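Local coordinates for protein intradiol ring-cleavage dioxygenase (Streptomyces sp. SirexAA-E, PDB 4ILV) that probably catalyses the intradiol, iron(III)-dependent ring cleavage of catechol-type aromatic compounds, its dioxygenase domain being fused to a carbohydrate-binding module, at residues A[80-85]-A[182-187]; A[104-109]-A[114-119]; A[132-135]-A[141-144]. All coordinates share one frame; numbering follows the deposited sequence. Where two conformers were deposited one is given.

Contact 1: residues A[80-85]-A[182-187]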
loop_
_atom_site.group_PDB
_atom_site.type_symbol
_atom_site.label_atom_id
_atom_site.label_comp_id
_atom_site.label_asym_id
_atom_site.label_seq_id
_atom_site.Cartn_x
_atom_site.Cartn_y
_atom_site.Cartn_z
ATOM N N THR A 80 3.796 11.409 12.917
ATOM C CA THR A 80 2.507 11.095 13.507
ATOM C C THR A 80 1.373 11.752 12.699
ATOM O O THR A 80 1.568 12.782 12.055
ATOM C CB THR A 80 2.470 11.544 14.989
ATOM O OG1 THR A 80 1.373 10.921 15.663
ATOM C CG2 THR A 80 2.358 13.057 15.095
ATOM N N GLY A 81 0.198 11.130 12.698
ATOM C CA GLY A 81 -0.953 11.700 12.021
ATOM C C GLY A 81 -0.877 11.707 10.501
ATOM O O GLY A 81 -1.586 12.462 9.839
ATOM N N VAL A 82 -0.026 10.867 9.930
ATOM C CA VAL A 82 0.035 10.780 8.477
ATOM C C VAL A 82 -1.143 9.974 7.968
ATOM O O VAL A 82 -1.404 8.887 8.473
ATOM C CB VAL A 82 1.330 10.125 8.000
ATOM C CG1 VAL A 82 1.326 9.978 6.470
ATOM C CG2 VAL A 82 2.541 10.931 8.491
ATOM N N LEU A 83 -1.845 10.508 6.969
ATOM C CA LEU A 83 -2.931 9.786 6.299
ATOM C C LEU A 83 -2.374 8.795 5.266
ATOM O O LEU A 83 -1.615 9.173 4.376
ATOM C CB LEU A 83 -3.885 10.791 5.642
ATOM C CG LEU A 83 -5.109 10.366 4.811
ATOM C CD1 LEU A 83 -4.782 9.934 3.384
ATOM C CD2 LEU A 83 -5.912 9.299 5.538
ATOM N N LEU A 84 -2.734 7.519 5.409
ATOM C CA LEU A 84 -2.417 6.500 4.415
ATOM C C LEU A 84 -3.711 5.894 3.856
ATOM O O LEU A 84 -4.486 5.308 4.594
ATOM C CB LEU A 84 -1.560 5.399 5.031
ATOM C CG LEU A 84 -0.182 5.871 5.512
ATOM C CD1 LEU A 84 0.458 4.797 6.358
ATOM C CD2 LEU A 84 0.690 6.182 4.304
ATOM N N ASP A 85 -3.925 6.043 2.559
ATOM C CA ASP A 85 -5.164 5.632 1.913
ATOM C C ASP A 85 -4.814 4.556 0.897
ATOM O O ASP A 85 -4.214 4.847 -0.133
ATOM C CB ASP A 85 -5.795 6.854 1.238
ATOM C CG ASP A 85 -7.199 6.581 0.666
ATOM O OD1 ASP A 85 -7.814 5.547 1.009
ATOM O OD2 ASP A 85 -7.692 7.427 -0.118
ATOM N N PHE A 182 7.856 4.237 4.599
ATOM C CA PHE A 182 7.759 5.437 3.774
ATOM C C PHE A 182 8.725 6.489 4.311
ATOM O O PHE A 182 8.933 6.593 5.523
ATOM C CB PHE A 182 6.351 6.033 3.807
ATOM C CG PHE A 182 5.280 5.128 3.244
ATOM C CD1 PHE A 182 4.749 4.097 4.003
ATOM C CD2 PHE A 182 4.781 5.339 1.967
ATOM C CE1 PHE A 182 3.744 3.278 3.485
ATOM C CE2 PHE A 182 3.773 4.519 1.445
ATOM C CZ PHE A 182 3.264 3.491 2.204
ATOM N N VAL A 183 9.309 7.265 3.405
ATOM C CA VAL A 183 10.052 8.463 3.787
ATOM C C VAL A 183 9.451 9.623 2.998
ATOM O O VAL A 183 9.491 9.626 1.770
ATOM C CB VAL A 183 11.537 8.318 3.475
ATOM C CG1 VAL A 183 12.287 9.607 3.834
ATOM C CG2 VAL A 183 12.108 7.158 4.253
ATOM N N LEU A 184 8.842 10.568 3.706
ATOM C CA LEU A 184 8.203 11.712 3.083
ATOM C C LEU A 184 9.063 12.963 3.231
ATOM O O LEU A 184 9.780 13.121 4.221
ATOM C CB LEU A 184 6.849 11.981 3.734
ATOM C CG LEU A 184 5.870 10.816 3.783
ATOM C CD1 LEU A 184 4.578 11.264 4.455
ATOM C CD2 LEU A 184 5.614 10.288 2.391
ATOM N N ASP A 185 8.947 13.860 2.260
ATOM C CA ASP A 185 9.693 15.113 2.255
ATOM C C ASP A 185 9.096 16.110 3.262
ATOM O O ASP A 185 8.426 17.075 2.886
ATOM C CB ASP A 185 9.710 15.696 0.841
ATOM C CG ASP A 185 10.691 16.836 0.689
ATOM O OD1 ASP A 185 10.487 17.675 -0.218
ATOM O OD2 ASP A 185 11.670 16.883 1.468
ATOM N N VAL A 186 9.355 15.851 4.543
ATOM C CA VAL A 186 8.850 16.654 5.651
ATOM C C VAL A 186 10.001 16.992 6.587
ATOM O O VAL A 186 10.586 16.102 7.204
ATOM C CB VAL A 186 7.776 15.880 6.446
ATOM C CG1 VAL A 186 7.379 16.639 7.705
ATOM C CG2 VAL A 186 6.569 15.582 5.565
ATOM N N ALA A 187 10.301 18.283 6.719
ATOM C CA ALA A 187 11.448 18.744 7.503
ATOM C C ALA A 187 11.334 18.418 8.989
ATOM O O ALA A 187 10.261 18.538 9.587
ATOM C CB ALA A 187 11.653 20.241 7.300
#

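Contact 2: residues A[104-109]-A[114-119]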
loop_
_atom_site.group_PDB
_atom_site.type_symbol
_atom_site.label_atom_id
_atom_site.label_comp_id
_atom_site.label_asym_id
_atom_site.label_seq_id
_atom_site.Cartn_x
_atom_site.Cartn_y
_atom_site.Cartn_z
ATOM N N GLY A 104 -9.465 1.430 1.875
ATOM C CA GLY A 104 -9.528 1.842 3.267
ATOM C C GLY A 104 -8.342 2.712 3.657
ATOM O O GLY A 104 -7.240 2.504 3.161
ATOM N N HIS A 105 -8.562 3.681 4.545
ATOM C CA HIS A 105 -7.483 4.567 4.976
ATOM C C HIS A 105 -7.278 4.538 6.483
ATOM O O HIS A 105 -8.152 4.082 7.239
ATOM C CB HIS A 105 -7.733 6.008 4.514
ATOM C CG HIS A 105 -8.867 6.689 5.223
ATOM N ND1 HIS A 105 -10.141 6.763 4.695
ATOM C CD2 HIS A 105 -8.911 7.347 6.404
ATOM C CE1 HIS A 105 -10.923 7.422 5.534
ATOM N NE2 HIS A 105 -10.199 7.786 6.578
ATOM N N GLN A 106 -6.129 5.062 6.905
ATOM C CA GLN A 106 -5.747 5.091 8.312
ATOM C C GLN A 106 -4.774 6.233 8.570
ATOM O O GLN A 106 -4.263 6.846 7.636
ATOM C CB GLN A 106 -5.086 3.775 8.712
ATOM C CG GLN A 106 -3.772 3.504 7.972
ATOM C CD GLN A 106 -3.200 2.144 8.285
ATOM O OE1 GLN A 106 -2.424 1.988 9.230
ATOM N NE2 GLN A 106 -3.568 1.145 7.485
ATOM N N PHE A 107 -4.527 6.511 9.847
ATOM C CA PHE A 107 -3.579 7.543 10.261
ATOM C C PHE A 107 -2.483 6.922 11.109
ATOM O O PHE A 107 -2.747 6.006 11.898
ATOM C CB PHE A 107 -4.290 8.638 11.059
ATOM C CG PHE A 107 -5.280 9.416 10.251
ATOM C CD1 PHE A 107 -4.919 10.614 9.654
ATOM C CD2 PHE A 107 -6.567 8.938 10.064
ATOM C CE1 PHE A 107 -5.831 11.335 8.894
ATOM C CE2 PHE A 107 -7.482 9.651 9.304
ATOM C CZ PHE A 107 -7.110 10.853 8.721
ATOM N N THR A 108 -1.246 7.386 10.935
ATOM C CA THR A 108 -0.157 6.835 11.729
ATOM C C THR A 108 -0.289 7.291 13.169
ATOM O O THR A 108 -0.672 8.436 13.440
ATOM C CB THR A 108 1.242 7.232 11.205
ATOM O OG1 THR A 108 1.343 8.658 11.127
ATOM C CG2 THR A 108 1.521 6.610 9.858
ATOM N N GLY A 109 0.048 6.399 14.094
ATOM C CA GLY A 109 -0.008 6.733 15.504
ATOM C C GLY A 109 1.214 7.486 15.994
ATOM O O GLY A 109 2.020 7.992 15.206
ATOM N N PHE A 114 2.206 1.972 10.742
ATOM C CA PHE A 114 0.929 1.597 10.115
ATOM C C PHE A 114 0.837 0.079 9.977
ATOM O O PHE A 114 1.863 -0.609 10.024
ATOM C CB PHE A 114 0.791 2.215 8.725
ATOM C CG PHE A 114 1.708 1.595 7.702
ATOM C CD1 PHE A 114 1.251 0.590 6.853
ATOM C CD2 PHE A 114 3.025 2.022 7.587
ATOM C CE1 PHE A 114 2.099 0.001 5.921
ATOM C CE2 PHE A 114 3.886 1.444 6.646
ATOM C CZ PHE A 114 3.417 0.437 5.807
ATOM N N THR A 115 -0.390 -0.419 9.804
ATOM C CA THR A 115 -0.635 -1.820 9.499
ATOM C C THR A 115 -1.810 -1.950 8.551
ATOM O O THR A 115 -2.812 -1.254 8.700
ATOM C CB THR A 115 -0.984 -2.637 10.746
ATOM O OG1 THR A 115 -0.185 -2.201 11.847
ATOM C CG2 THR A 115 -0.722 -4.095 10.485
ATOM N N LEU A 116 -1.687 -2.860 7.592
ATOM C CA LEU A 116 -2.766 -3.112 6.638
ATOM C C LEU A 116 -2.992 -4.601 6.533
ATOM O O LEU A 116 -2.104 -5.331 6.098
ATOM C CB LEU A 116 -2.405 -2.583 5.260
ATOM C CG LEU A 116 -3.498 -2.817 4.202
ATOM C CD1 LEU A 116 -4.679 -1.916 4.458
ATOM C CD2 LEU A 116 -2.937 -2.568 2.828
ATOM N N ARG A 117 -4.165 -5.061 6.959
ATOM C CA ARG A 117 -4.499 -6.474 6.809
ATOM C C ARG A 117 -5.333 -6.659 5.552
ATOM O O ARG A 117 -6.407 -6.064 5.425
ATOM C CB ARG A 117 -5.272 -6.993 8.012
ATOM C CG ARG A 117 -5.532 -8.493 7.911
ATOM C CD ARG A 117 -6.552 -8.956 8.934
ATOM N NE ARG A 117 -6.978 -10.334 8.690
ATOM C CZ ARG A 117 -8.069 -10.873 9.226
ATOM N NH1 ARG A 117 -8.840 -10.143 10.024
ATOM N NH2 ARG A 117 -8.398 -12.134 8.957
ATOM N N THR A 118 -4.861 -7.494 4.632
ATOM C CA THR A 118 -5.510 -7.581 3.324
ATOM C C THR A 118 -5.276 -8.973 2.736
ATOM O O THR A 118 -4.974 -9.902 3.476
ATOM C CB THR A 118 -4.994 -6.429 2.396
ATOM O OG1 THR A 118 -5.719 -6.413 1.164
ATOM C CG2 THR A 118 -3.479 -6.547 2.120
ATOM N N ILE A 119 -5.458 -9.146 1.428
ATOM C CA ILE A 119 -4.995 -10.381 0.779
ATOM C C ILE A 119 -4.069 -9.990 -0.360
ATOM O O ILE A 119 -4.050 -8.834 -0.767
ATOM C CB ILE A 119 -6.161 -11.329 0.280
ATOM C CG1 ILE A 119 -7.263 -10.552 -0.431
ATOM C CG2 ILE A 119 -6.801 -12.049 1.467
ATOM C CD1 ILE A 119 -6.931 -10.104 -1.848
#

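Contact 3: residues A[132-135]-A[141-144]. With FE (Fe (III) ion), chain C.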
loop_
_atom_site.group_PDB
_atom_site.type_symbol
_atom_site.label_atom_id
_atom_site.label_comp_id
_atom_site.label_asym_id
_atom_site.label_seq_id
_atom_site.Cartn_x
_atom_site.Cartn_y
_atom_site.Cartn_z
ATOM N N HIS A 132 -1.991 0.073 -4.267
ATOM C CA HIS A 132 -1.911 1.522 -4.402
ATOM C C HIS A 132 -1.963 2.212 -3.041
ATOM O O HIS A 132 -2.636 1.741 -2.136
ATOM C CB HIS A 132 -3.065 2.051 -5.241
ATOM C CG HIS A 132 -3.018 1.648 -6.680
ATOM N ND1 HIS A 132 -2.357 2.387 -7.636
ATOM C CD2 HIS A 132 -3.587 0.604 -7.335
ATOM C CE1 HIS A 132 -2.502 1.805 -8.816
ATOM N NE2 HIS A 132 -3.232 0.718 -8.657
ATOM N N VAL A 133 -1.275 3.340 -2.910
ATOM C CA VAL A 133 -1.331 4.107 -1.671
ATOM C C VAL A 133 -1.140 5.610 -1.904
ATOM O O VAL A 133 -0.295 6.040 -2.707
ATOM C CB VAL A 133 -0.312 3.574 -0.617
ATOM C CG1 VAL A 133 1.138 3.698 -1.131
ATOM C CG2 VAL A 133 -0.473 4.303 0.735
ATOM N N LYS A 134 -1.951 6.407 -1.215
ATOM C CA LYS A 134 -1.720 7.847 -1.127
ATOM C C LYS A 134 -1.327 8.187 0.310
ATOM O O LYS A 134 -2.019 7.786 1.241
ATOM C CB LYS A 134 -2.977 8.629 -1.508
ATOM C CG LYS A 134 -3.261 8.639 -2.992
ATOM C CD LYS A 134 -4.597 9.277 -3.278
ATOM C CE LYS A 134 -4.882 9.281 -4.763
ATOM N NZ LYS A 134 -4.113 10.358 -5.444
ATOM N N ALA A 135 -0.228 8.925 0.479
ATOM C CA ALA A 135 0.254 9.327 1.796
ATOM C C ALA A 135 0.226 10.841 1.930
ATOM O O ALA A 135 0.686 11.558 1.040
ATOM C CB ALA A 135 1.695 8.812 2.030
ATOM N N PRO A 141 1.255 18.353 0.782
ATOM C CA PRO A 141 0.740 17.718 -0.438
ATOM C C PRO A 141 0.638 16.195 -0.331
ATOM O O PRO A 141 1.320 15.564 0.471
ATOM C CB PRO A 141 1.768 18.115 -1.509
ATOM C CG PRO A 141 2.932 18.729 -0.752
ATOM C CD PRO A 141 2.348 19.293 0.489
ATOM N N VAL A 142 -0.242 15.610 -1.130
ATOM C CA VAL A 142 -0.423 14.168 -1.125
ATOM C C VAL A 142 0.639 13.505 -1.991
ATOM O O VAL A 142 0.877 13.928 -3.121
ATOM C CB VAL A 142 -1.811 13.779 -1.670
ATOM C CG1 VAL A 142 -1.910 12.277 -1.848
ATOM C CG2 VAL A 142 -2.904 14.281 -0.750
ATOM N N LEU A 143 1.291 12.478 -1.457
ATOM C CA LEU A 143 2.134 11.611 -2.274
ATOM C C LEU A 143 1.311 10.427 -2.801
ATOM O O LEU A 143 0.747 9.672 -2.011
ATOM C CB LEU A 143 3.306 11.074 -1.457
ATOM C CG LEU A 143 4.146 10.033 -2.207
ATOM C CD1 LEU A 143 5.095 10.747 -3.161
ATOM C CD2 LEU A 143 4.908 9.101 -1.265
ATOM N N THR A 144 1.247 10.266 -4.123
ATOM C CA THR A 144 0.590 9.104 -4.727
ATOM C C THR A 144 1.634 8.114 -5.206
ATOM O O THR A 144 2.564 8.485 -5.933
ATOM C CB THR A 144 -0.275 9.510 -5.930
ATOM O OG1 THR A 144 -1.304 10.403 -5.492
ATOM C CG2 THR A 144 -0.913 8.272 -6.597
HETATM FE FE FE C . -3.771 -0.850 -10.192
#

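Contact 1: residues A[80-85]-A[182-187]
Only methyl groups and one aromatic ring bridge 80-85 and 182-187: V82 meets L184 and L84 meets F182, with no hydrogen bond between the segments and backbones so far apart that the nearest CA atoms, those of V82 and L184, are 9.8 Å from each other. Both pairs are wholly side-chain contacts. V82 and L184 reach toward each other tip to tip, V82 CG1 lying 4.0 Å from L184 CD1. The methyl gets there because V82 holds CG1 opposite its own backbone N (chi1 177°), while CG2 sits next to that nitrogen. Two residues on, where the strand has begun, L84 sends CD2 over one face of the F182 ring, 4.3 Å from F182 CZ and displaced toward the rim, so the methyl rests on the pi surface away from the ring centre. Such spacing is that of ordinary van der Waals packing. This is the packing between the two sheets of a beta sandwich: L84 belongs to strand 83-87 of the antiparallel sheet, F182 to strand 175-183 of the mixed one, with V82 and L184 in the loops that adjoin those strands. Alternation along each strand turns L84 and F182 inward while L83 and D85 on the one, and V183 on the other, face elsewhere. Branched aliphatic residues and a flat phenyl suit this interface, since none brings a polar group that would need a partner in the buried interior. V71, from strand 64-72, touches V82, L84, F182 and L184 alike and so ties the two pairs together. The F182 ring also meets F180 edge-to-face. Just past L184 the chain bends: D185, at the centre of an inverse gamma turn closed by V186 N to L184 O at 2.8 Å, forms a salt bridge with R74.

Contact 2: residues A[104-109]-A[114-119]
The carboxamide of Q106 lies against the backbone of T115 and uses both of its ends, accepting with OE1 and donating with NE2. T115 N gives its hydrogen to Q106 OE1 at 3.2 Å, approaching in the carbonyl plane on a lone pair. In return Q106 NE2 donates to T115 O at 2.8 Å. T115 O lies near the amide plane of Q106, yet the nitrogen stands above the carbonyl plane of T115, 49° out of it, and so misses the lone-pair direction. Two bonds to one residue restrain the amide from turning about chi3 and give its N and O ends distinct roles. Q106 puts CG between its backbone N and carbonyl carbon (chi1 64°) and then runs extended, which carries the amide across to T115. Glutamine suits the place because its length spans the distance and its one flat group can mimic a neighbouring strand's peptide.

Against F114 the same amide is turned obliquely, amide and ring planes 71° apart, and Q106 OE1 comes within 3.3 Å of F114 CB. On the other side of T115 in sequence, L116 brings CD1 to 4.4 Å from Q106 NE2, a looser apolar neighbour.

The two strand segments run nearly antiparallel, but their axes come no closer than 8.0 Å, so this is no backbone ladder. Strand 103-107 is an edge of the antiparallel sheet and pairs with strand 83-87; strand 113-119 is an edge of the mixed sheet beside strand 64-72, and the F114 ring meets F182 edge-to-face.

Contact 3: residues A[132-135]-A[141-144]
H132, at the start of 132-135, binds the iron(III) ion through NE2 at 2.3 Å, while three residues on, A135 is paired in register with L143 of 141-144. Y95, Y124 and H130 complete the protein ligands, and W87 stacks on the H132 imidazole. V133 follows; its branched apolar side chain suits a buried place, packing on F86 and T145.

K134 faces T144 in a non-hydrogen-bonded pair. Their side chains lie side by side, pointing the same way, and the lysine bends at its last torsion (chi4 -77°) to set K134 NZ 2.8 Å from T144 OG1, to which it donates. The ammonium also forms a salt bridge with E41 and a cation-pi contact with F45, while K134 CB rests 3.8 Å from V142 CG1. With an alanine here, E41 would probably lose this salt bridge and T144 OG1 this donor.

The pairing is that of a beta hairpin, strand 130-136 turning back into 143-148, the latter an edge of the antiparallel sheet. A135 and L143 form its hydrogen-bonded pair: A135 N donates to L143 O at 2.8 Å, and L143 N returns a bond to A135 O at 2.7 Å. Alanine fits here because its lone methyl packs against the neighbouring strand 83-87, while L143 turns its CB to the same face, 4.5 Å from A135 CB, and touches L184.

Overall arrangement
Contacts 1 and 2 both span the two sheets of the sandwich, whereas contact 3 pairs neighbouring strands within the antiparallel one. Strand 83-87 is common ground: L84 N bonds to Q106 O at 2.8 Å, joining contact 1 to contact 2, and D85 N bonds to K134 O at 2.9 Å, joining it to contact 3. Inside the sandwich L84 CD2 packs 3.6 Å from A135 CB and F182 CE2 3.8 Å from V133 CG1. Contacts 2 and 3 do not touch, their nearest atoms being about 7 Å apart. Contact 3 alone supplies an iron ligand; the L116 side chain of contact 2 remains about 13 Å from the metal.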